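Local coordinates for putative peptidyl-arginine deiminase family protein (Campylobacter jejuni subsp. jejuni serotype O:2, PDB 6B10), which probably hydrolyses agmatine to N-carbamoylputrescine as an agmatine deiminase, a step in polyamine biosynthesis, at residues A[17-29]-A[55-67]. Numbering follows the deposited sequence. Where two conformers were deposited one is given.
Sequences SEQEYLMLSLPHE and QKVLLIAPKQSDF
Gln-19 and Gln-55 meet just ahead of a parallel strand pairing, that of a beta-alpha-beta crossover in which helix 37-52 links strand 19-25 to strand 56-61. Gln-55 NE2 donates to Gln-19 OE1 at 2.9 Å and lies above the acceptor's carbonyl plane, the two amides standing almost at right angles. Gln-19 OE1 also accepts from Asn-327 and its NE2 donates to Phe-275 O, while Asn-277 N meets Gln-55 OE1, so the flip of each amide is probably set. At Glu-20 and Tyr-21 a classic beta bulge faces Arg-328 of the antiparallel neighbour. A turn about CB-CG (chi2 74°) lays the Glu-20 chain alongside Lys-56, whose NZ, in the conformer given, forms a salt bridge with Glu-20 OE2 at 3.0 Å; Glu-20 was modelled in two positions, so the bridge may be part-time. A water joins Glu-20 O to Lys-56 N. Lys-56 NZ approaches the Tyr-21 ring obliquely, 4.4 Å from its centroid and 34° off the normal, an off-centre cation-pi contact; carboxylate and ring would both be expected to stabilise the ammonium. The Tyr-21 hydroxyl is hydrogen-bonded to Glu-77 OE1.

From Leu-22 the backbone illustrates how parallel strands bond: alternate residues, here Leu-22 and Leu-24, use N-H and C=O on the two residues flanking their partners, Val-57 and Leu-59. Leu-26 N closes the ladder on Ile-60 O. Side chains alternate between faces. Tyr-21, Met-23 and Leu-58 share one, beside helix 120-133. On the other, under helix 37-52, Leu-24 CD1 presses on Val-57 CG1 at 3.5 Å and lies beside Leu-59 CD2. Leu-26 CD1 reaches Ala-61 CB and Phe-67 CD1. The His-28 ring, hydrogen-bonded through NE2 to Thr-83 O, ends the contact with CD2 3.4 Å from Pro-62 CD.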
ATOM      1  N   SER A  17       6.142  -9.487  -6.256  1.00 24.36           N
ATOM      2  CA  SER A  17       7.226 -10.412  -5.905  1.00 25.99           C
ATOM      3  C   SER A  17       6.823 -11.242  -4.684  1.00 27.57           C
ATOM      4  O   SER A  17       5.977 -10.818  -3.877  1.00 26.92           O
ATOM      5  CB  SER A  17       8.524  -9.668  -5.600  1.00 26.19           C
ATOM      6  OG  SER A  17       8.956  -8.929  -6.718  1.00 27.16           O
ATOM      7  N   GLU A  18       7.431 -12.421  -4.566  1.00 27.29           N
ATOM      8  CA  GLU A  18       7.070 -13.385  -3.533  1.00 28.11           C
ATOM      9  C   GLU A  18       7.297 -12.805  -2.141  1.00 26.73           C
ATOM     10  O   GLU A  18       8.284 -12.112  -1.896  1.00 25.83           O
ATOM     11  CB  GLU A  18       7.867 -14.686  -3.707  1.00 29.86           C
ATOM     12  CG  GLU A  18       7.340 -15.843  -2.866  1.00 32.72           C
ATOM     13  CD  GLU A  18       7.970 -17.184  -3.228  1.00 35.95           C
ATOM     14  OE1 GLU A  18       9.111 -17.200  -3.731  1.00 37.60           O
ATOM     15  OE2 GLU A  18       7.326 -18.230  -2.999  1.00 39.17           O
ATOM     16  N   GLN A  19       6.379 -13.107  -1.234  1.00 25.53           N
ATOM     17  CA  GLN A  19       6.379 -12.529   0.095  1.00 25.74           C
ATOM     18  C   GLN A  19       6.384 -13.591   1.188  1.00 26.54           C
ATOM     19  O   GLN A  19       6.013 -14.743   0.957  1.00 25.38           O
ATOM     20  CB  GLN A  19       5.136 -11.644   0.268  1.00 25.79           C
ATOM     21  CG  GLN A  19       5.065 -10.448  -0.673  1.00 24.93           C
ATOM     22  CD  GLN A  19       3.674  -9.831  -0.721  1.00 25.09           C
ATOM     23  OE1 GLN A  19       3.004  -9.704   0.311  1.00 24.12           O
ATOM     24  NE2 GLN A  19       3.226  -9.452  -1.919  1.00 23.91           N
ATOM     25  N   GLU A  20       6.817 -13.172   2.376  1.00 27.32           N
ATOM     26  CA  GLU A  20       6.817 -14.031   3.554  0.50 28.11           C
ATOM     27  C   GLU A  20       5.628 -13.678   4.450  1.00 28.41           C
ATOM     28  O   GLU A  20       4.937 -14.565   4.943  1.00 28.91           O
ATOM     29  CB  GLU A  20       8.139 -13.889   4.319  0.50 28.70           C
ATOM     30  CG  GLU A  20       8.397 -14.992   5.337  0.50 29.00           C
ATOM     31  CD  GLU A  20       8.789 -16.310   4.697  0.50 28.93           C
ATOM     32  OE1 GLU A  20       9.801 -16.343   3.970  0.50 29.55           O
ATOM     33  OE2 GLU A  20       8.095 -17.318   4.937  0.50 29.00           O
ATOM     34  N   TYR A  21       5.383 -12.382   4.646  1.00 28.42           N
ATOM     35  CA  TYR A  21       4.273 -11.917   5.479  1.00 28.41           C
ATOM     36  C   TYR A  21       3.503 -10.771   4.841  1.00 28.03           C
ATOM     37  O   TYR A  21       4.076  -9.953   4.118  1.00 27.48           O
ATOM     38  CB  TYR A  21       4.798 -11.375   6.806  1.00 29.71           C
ATOM     39  CG  TYR A  21       5.318 -12.401   7.791  1.00 31.46           C
ATOM     40  CD1 TYR A  21       4.454 -13.074   8.647  1.00 31.89           C
ATOM     41  CD2 TYR A  21       6.682 -12.661   7.900  1.00 33.11           C
ATOM     42  CE1 TYR A  21       4.928 -13.987   9.570  1.00 33.07           C
ATOM     43  CE2 TYR A  21       7.166 -13.581   8.815  1.00 33.50           C
ATOM     44  CZ  TYR A  21       6.287 -14.237   9.647  1.00 34.08           C
ATOM     45  OH  TYR A  21       6.770 -15.147  10.560  1.00 36.75           O
ATOM     46  N   LEU A  22       2.203 -10.710   5.133  1.00 27.16           N
ATOM     47  CA  LEU A  22       1.473  -9.449   5.115  1.00 27.67           C
ATOM     48  C   LEU A  22       1.291  -9.010   6.571  1.00 28.39           C
ATOM     49  O   LEU A  22       0.851  -9.784   7.426  1.00 27.34           O
ATOM     50  CB  LEU A  22       0.115  -9.573   4.417  1.00 27.22           C
ATOM     51  CG  LEU A  22      -0.541  -8.233   4.040  1.00 27.12           C
ATOM     52  CD1 LEU A  22       0.202  -7.548   2.904  1.00 27.20           C
ATOM     53  CD2 LEU A  22      -2.000  -8.409   3.649  1.00 26.96           C
ATOM     54  N   MET A  23       1.631  -7.761   6.842  1.00 29.07           N
ATOM     55  CA  MET A  23       1.629  -7.253   8.197  1.00 30.07           C
ATOM     56  C   MET A  23       0.548  -6.197   8.366  1.00 30.17           C
ATOM     57  O   MET A  23       0.381  -5.327   7.516  1.00 29.55           O
ATOM     58  CB  MET A  23       2.997  -6.676   8.515  1.00 30.96           C
ATOM     59  CG  MET A  23       4.125  -7.667   8.264  1.00 32.19           C
ATOM     60  SD  MET A  23       5.749  -7.046   8.716  1.00 34.54           S
ATOM     61  CE  MET A  23       5.866  -5.574   7.709  1.00 35.06           C
ATOM     62  N   LEU A  24      -0.194  -6.295   9.466  1.00 31.00           N
ATOM     63  CA  LEU A  24      -1.261  -5.356   9.785  1.00 32.65           C
ATOM     64  C   LEU A  24      -1.206  -4.939  11.255  1.00 35.25           C
ATOM     65  O   LEU A  24      -0.730  -5.687  12.115  1.00 34.65           O
ATOM     66  CB  LEU A  24      -2.629  -5.980   9.488  1.00 32.49           C
ATOM     67  CG  LEU A  24      -2.830  -6.568   8.083  1.00 32.54           C
ATOM     68  CD1 LEU A  24      -2.569  -8.064   8.069  1.00 32.80           C
ATOM     69  CD2 LEU A  24      -4.232  -6.285   7.549  1.00 33.06           C
ATOM     70  N   SER A  25      -1.700  -3.739  11.531  1.00 38.02           N
ATOM     71  CA  SER A  25      -1.828  -3.241  12.891  1.00 39.41           C
ATOM     72  C   SER A  25      -3.307  -3.183  13.259  1.00 41.24           C
ATOM     73  O   SER A  25      -4.043  -2.331  12.766  1.00 40.99           O
ATOM     74  CB  SER A  25      -1.198  -1.859  13.000  1.00 40.91           C
ATOM     75  OG  SER A  25      -1.343  -1.341  14.309  1.00 43.84           O
ATOM     76  N   LEU A  26      -3.737  -4.095  14.129  1.00 42.93           N
ATOM     77  CA  LEU A  26      -5.144  -4.198  14.517  1.00 44.58           C
ATOM     78  C   LEU A  26      -5.720  -2.907  15.102  1.00 45.77           C
ATOM     79  O   LEU A  26      -5.026  -2.179  15.818  1.00 45.51           O
ATOM     80  CB  LEU A  26      -5.346  -5.331  15.525  1.00 44.14           C
ATOM     81  CG  LEU A  26      -5.173  -6.753  14.998  1.00 45.11           C
ATOM     82  CD1 LEU A  26      -5.347  -7.743  16.135  1.00 45.25           C
ATOM     83  CD2 LEU A  26      -6.152  -7.069  13.873  1.00 45.96           C
ATOM     84  N   PRO A  27      -6.991  -2.607  14.775  1.00 48.69           N
ATOM     85  CA  PRO A  27      -7.700  -1.560  15.502  1.00 51.01           C
ATOM     86  C   PRO A  27      -8.039  -2.048  16.902  1.00 51.46           C
ATOM     87  O   PRO A  27      -8.371  -3.216  17.078  1.00 50.48           O
ATOM     88  CB  PRO A  27      -8.982  -1.348  14.683  1.00 50.04           C
ATOM     89  CG  PRO A  27      -8.757  -2.038  13.383  1.00 49.84           C
ATOM     90  CD  PRO A  27      -7.804  -3.152  13.675  1.00 48.44           C
ATOM     91  N   HIS A  28      -7.930  -1.165  17.885  1.00 55.89           N
ATOM     92  CA  HIS A  28      -8.283  -1.501  19.263  1.00 59.36           C
ATOM     93  C   HIS A  28      -9.091  -0.378  19.895  1.00 61.37           C
ATOM     94  O   HIS A  28      -9.106   0.749  19.391  1.00 60.59           O
ATOM     95  CB  HIS A  28      -7.031  -1.807  20.101  1.00 58.47           C
ATOM     96  CG  HIS A  28      -5.924  -0.809  19.942  1.00 58.60           C
ATOM     97  ND1 HIS A  28      -6.013   0.488  20.402  1.00 58.62           N
ATOM     98  CD2 HIS A  28      -4.693  -0.927  19.389  1.00 58.32           C
ATOM     99  CE1 HIS A  28      -4.891   1.129  20.130  1.00 57.34           C
ATOM    100  NE2 HIS A  28      -4.073   0.292  19.516  1.00 57.45           N
ATOM    101  N   GLU A  29      -9.756  -0.701  21.003  1.00 65.76           N
ATOM    102  CA  GLU A  29     -10.571   0.261  21.744  1.00 68.14           C
ATOM    103  C   GLU A  29      -9.693   1.280  22.465  1.00 69.63           C
ATOM    104  O   GLU A  29      -9.567   1.248  23.686  1.00 72.29           O
ATOM    105  CB  GLU A  29     -11.463  -0.467  22.756  1.00 68.80           C
ATOM    106  N   GLN A  55      -0.752 -16.715   2.077  1.00 27.01           N
ATOM    107  CA  GLN A  55       0.548 -16.522   2.713  1.00 27.02           C
ATOM    108  C   GLN A  55       0.369 -16.188   4.183  1.00 27.12           C
ATOM    109  O   GLN A  55      -0.737 -15.875   4.627  1.00 26.75           O
ATOM    110  CB  GLN A  55       1.351 -15.412   2.006  1.00 26.45           C
ATOM    111  CG  GLN A  55       0.819 -14.002   2.215  1.00 25.92           C
ATOM    112  CD  GLN A  55       1.550 -12.952   1.384  1.00 24.88           C
ATOM    113  OE1 GLN A  55       1.840 -13.160   0.206  1.00 24.68           O
ATOM    114  NE2 GLN A  55       1.830 -11.808   1.993  1.00 24.31           N
ATOM    115  N   LYS A  56       1.460 -16.235   4.936  1.00 27.58           N
ATOM    116  CA  LYS A  56       1.385 -15.925   6.356  1.00 29.77           C
ATOM    117  C   LYS A  56       0.962 -14.484   6.578  1.00 29.47           C
ATOM    118  O   LYS A  56       1.240 -13.605   5.762  1.00 29.29           O
ATOM    119  CB  LYS A  56       2.714 -16.182   7.058  1.00 31.36           C
ATOM    120  CG  LYS A  56       3.064 -17.647   7.195  1.00 33.43           C
ATOM    121  CD  LYS A  56       4.421 -17.810   7.862  1.00 36.47           C
ATOM    122  CE  LYS A  56       5.560 -17.576   6.887  1.00 37.35           C
ATOM    123  NZ  LYS A  56       6.852 -17.472   7.617  1.00 40.59           N
ATOM    124  N   VAL A  57       0.286 -14.260   7.695  1.00 29.11           N
ATOM    125  CA  VAL A  57      -0.147 -12.943   8.101  1.00 29.88           C
ATOM    126  C   VAL A  57       0.394 -12.692   9.504  1.00 31.84           C
ATOM    127  O   VAL A  57       0.346 -13.581  10.360  1.00 31.48           O
ATOM    128  CB  VAL A  57      -1.692 -12.859   8.127  1.00 30.19           C
ATOM    129  CG1 VAL A  57      -2.167 -11.517   8.674  1.00 29.62           C
ATOM    130  CG2 VAL A  57      -2.266 -13.098   6.735  1.00 29.84           C
ATOM    131  N   LEU A  58       0.906 -11.485   9.728  1.00 33.67           N
ATOM    132  CA  LEU A  58       1.358 -11.054  11.046  1.00 35.80           C
ATOM    133  C   LEU A  58       0.487  -9.900  11.525  1.00 37.24           C
ATOM    134  O   LEU A  58       0.382  -8.878  10.851  1.00 38.24           O
ATOM    135  CB  LEU A  58       2.821 -10.608  10.992  1.00 35.84           C
ATOM    136  CG  LEU A  58       3.428 -10.120  12.316  1.00 36.92           C
ATOM    137  CD1 LEU A  58       3.363 -11.202  13.382  1.00 37.56           C
ATOM    138  CD2 LEU A  58       4.865  -9.669  12.121  1.00 37.31           C
ATOM    139  N   LEU A  59      -0.131 -10.066  12.692  1.00 38.11           N
ATOM    140  CA  LEU A  59      -0.985  -9.038  13.279  1.00 38.41           C
ATOM    141  C   LEU A  59      -0.304  -8.421  14.488  1.00 40.70           C
ATOM    142  O   LEU A  59       0.130  -9.134  15.386  1.00 41.70           O
ATOM    143  CB  LEU A  59      -2.318  -9.641  13.705  1.00 39.02           C
ATOM    144  CG  LEU A  59      -3.128 -10.370  12.635  1.00 38.77           C
ATOM    145  CD1 LEU A  59      -4.352 -11.017  13.265  1.00 38.90           C
ATOM    146  CD2 LEU A  59      -3.536  -9.424  11.515  1.00 38.81           C
ATOM    147  N   ILE A  60      -0.224  -7.093  14.501  1.00 42.62           N
ATOM    148  CA  ILE A  60       0.442  -6.338  15.553  1.00 43.70           C
ATOM    149  C   ILE A  60      -0.620  -5.638  16.396  1.00 45.73           C
ATOM    150  O   ILE A  60      -1.483  -4.958  15.855  1.00 44.60           O
ATOM    151  CB  ILE A  60       1.390  -5.281  14.951  1.00 44.68           C
ATOM    152  CG1 ILE A  60       2.404  -5.943  14.010  1.00 44.73           C
ATOM    153  CG2 ILE A  60       2.120  -4.512  16.045  1.00 45.27           C
ATOM    154  CD1 ILE A  60       3.136  -4.974  13.102  1.00 44.07           C
ATOM    155  N   ALA A  61      -0.558  -5.817  17.718  1.00 48.04           N
ATOM    156  CA  ALA A  61      -1.514  -5.195  18.639  1.00 49.77           C
ATOM    157  C   ALA A  61      -0.964  -5.133  20.070  1.00 53.78           C
ATOM    158  O   ALA A  61      -0.110  -5.942  20.440  1.00 53.01           O
ATOM    159  CB  ALA A  61      -2.828  -5.955  18.624  1.00 49.74           C
ATOM    160  N   PRO A  62      -1.454  -4.173  20.882  1.00 56.18           N
ATOM    161  CA  PRO A  62      -0.954  -3.991  22.253  1.00 56.83           C
ATOM    162  C   PRO A  62      -1.216  -5.158  23.211  1.00 58.36           C
ATOM    163  O   PRO A  62      -0.368  -5.453  24.050  1.00 58.93           O
ATOM    164  CB  PRO A  62      -1.704  -2.746  22.744  1.00 56.95           C
ATOM    165  CG  PRO A  62      -2.171  -2.056  21.519  1.00 57.33           C
ATOM    166  CD  PRO A  62      -2.432  -3.134  20.517  1.00 56.37           C
ATOM    167  N   LYS A  63      -2.372  -5.806  23.089  1.00 60.54           N
ATOM    168  CA  LYS A  63      -2.795  -6.824  24.051  1.00 60.27           C
ATOM    169  C   LYS A  63      -3.064  -8.177  23.412  1.00 60.06           C
ATOM    170  O   LYS A  63      -3.435  -8.264  22.242  1.00 62.03           O
ATOM    171  CB  LYS A  63      -4.052  -6.354  24.776  1.00 61.26           C
ATOM    172  CG  LYS A  63      -3.839  -5.086  25.579  1.00 62.63           C
ATOM    173  CD  LYS A  63      -5.052  -4.740  26.422  1.00 63.73           C
ATOM    174  CE  LYS A  63      -4.637  -3.981  27.670  1.00 65.01           C
ATOM    175  NZ  LYS A  63      -5.801  -3.372  28.366  1.00 67.31           N
ATOM    176  N   GLN A  64      -2.890  -9.229  24.206  1.00 59.30           N
ATOM    177  CA  GLN A  64      -3.171 -10.596  23.781  1.00 59.00           C
ATOM    178  C   GLN A  64      -4.659 -10.781  23.480  1.00 60.16           C
ATOM    179  O   GLN A  64      -5.029 -11.564  22.601  1.00 61.31           O
ATOM    180  CB  GLN A  64      -2.727 -11.581  24.867  1.00 59.58           C
ATOM    181  CG  GLN A  64      -2.903 -13.056  24.523  1.00 59.89           C
ATOM    182  CD  GLN A  64      -1.991 -13.524  23.403  1.00 61.31           C
ATOM    183  OE1 GLN A  64      -0.964 -12.905  23.115  1.00 62.09           O
ATOM    184  NE2 GLN A  64      -2.359 -14.637  22.770  1.00 61.85           N
ATOM    185  N   SER A  65      -5.507 -10.057  24.211  1.00 59.91           N
ATOM    186  CA  SER A  65      -6.956 -10.113  24.003  1.00 59.00           C
ATOM    187  C   SER A  65      -7.366  -9.604  22.615  1.00 57.35           C
ATOM    188  O   SER A  65      -8.365 -10.063  22.056  1.00 58.16           O
ATOM    189  CB  SER A  65      -7.685  -9.321  25.094  1.00 57.22           C
ATOM    190  OG  SER A  65      -7.149  -8.017  25.217  1.00 57.33           O
ATOM    191  N   ASP A  66      -6.597  -8.665  22.067  1.00 56.33           N
ATOM    192  CA  ASP A  66      -6.805  -8.204  20.691  1.00 55.76           C
ATOM    193  C   ASP A  66      -6.660  -9.358  19.700  1.00 54.28           C
ATOM    194  O   ASP A  66      -7.451  -9.476  18.769  1.00 55.06           O
ATOM    195  CB  ASP A  66      -5.818  -7.094  20.317  1.00 56.56           C
ATOM    196  CG  ASP A  66      -5.927  -5.877  21.218  1.00 56.19           C
ATOM    197  OD1 ASP A  66      -7.058  -5.469  21.553  1.00 57.59           O
ATOM    198  OD2 ASP A  66      -4.874  -5.320  21.583  1.00 55.73           O
ATOM    199  N   PHE A  67      -5.657 -10.210  19.912  1.00 54.56           N
ATOM    200  CA  PHE A  67      -5.418 -11.365  19.036  1.00 56.10           C
ATOM    201  C   PHE A  67      -6.486 -12.442  19.155  1.00 57.18           C
ATOM    202  O   PHE A  67      -6.676 -13.223  18.224  1.00 56.57           O
ATOM    203  CB  PHE A  67      -4.062 -12.012  19.325  1.00 56.21           C
ATOM    204  CG  PHE A  67      -2.901 -11.064  19.257  1.00 59.49           C
ATOM    205  CD1 PHE A  67      -2.749 -10.197  18.184  1.00 60.42           C
ATOM    206  CD2 PHE A  67      -1.945 -11.049  20.263  1.00 61.12           C
ATOM    207  CE1 PHE A  67      -1.673  -9.328  18.123  1.00 61.84           C
ATOM    208  CE2 PHE A  67      -0.869 -10.183  20.209  1.00 62.19           C
ATOM    209  CZ  PHE A  67      -0.732  -9.322  19.136  1.00 62.43           C
TER
HETATM  210  O   HOH W   1       3.962 -17.226   4.049  1.00 31.54           O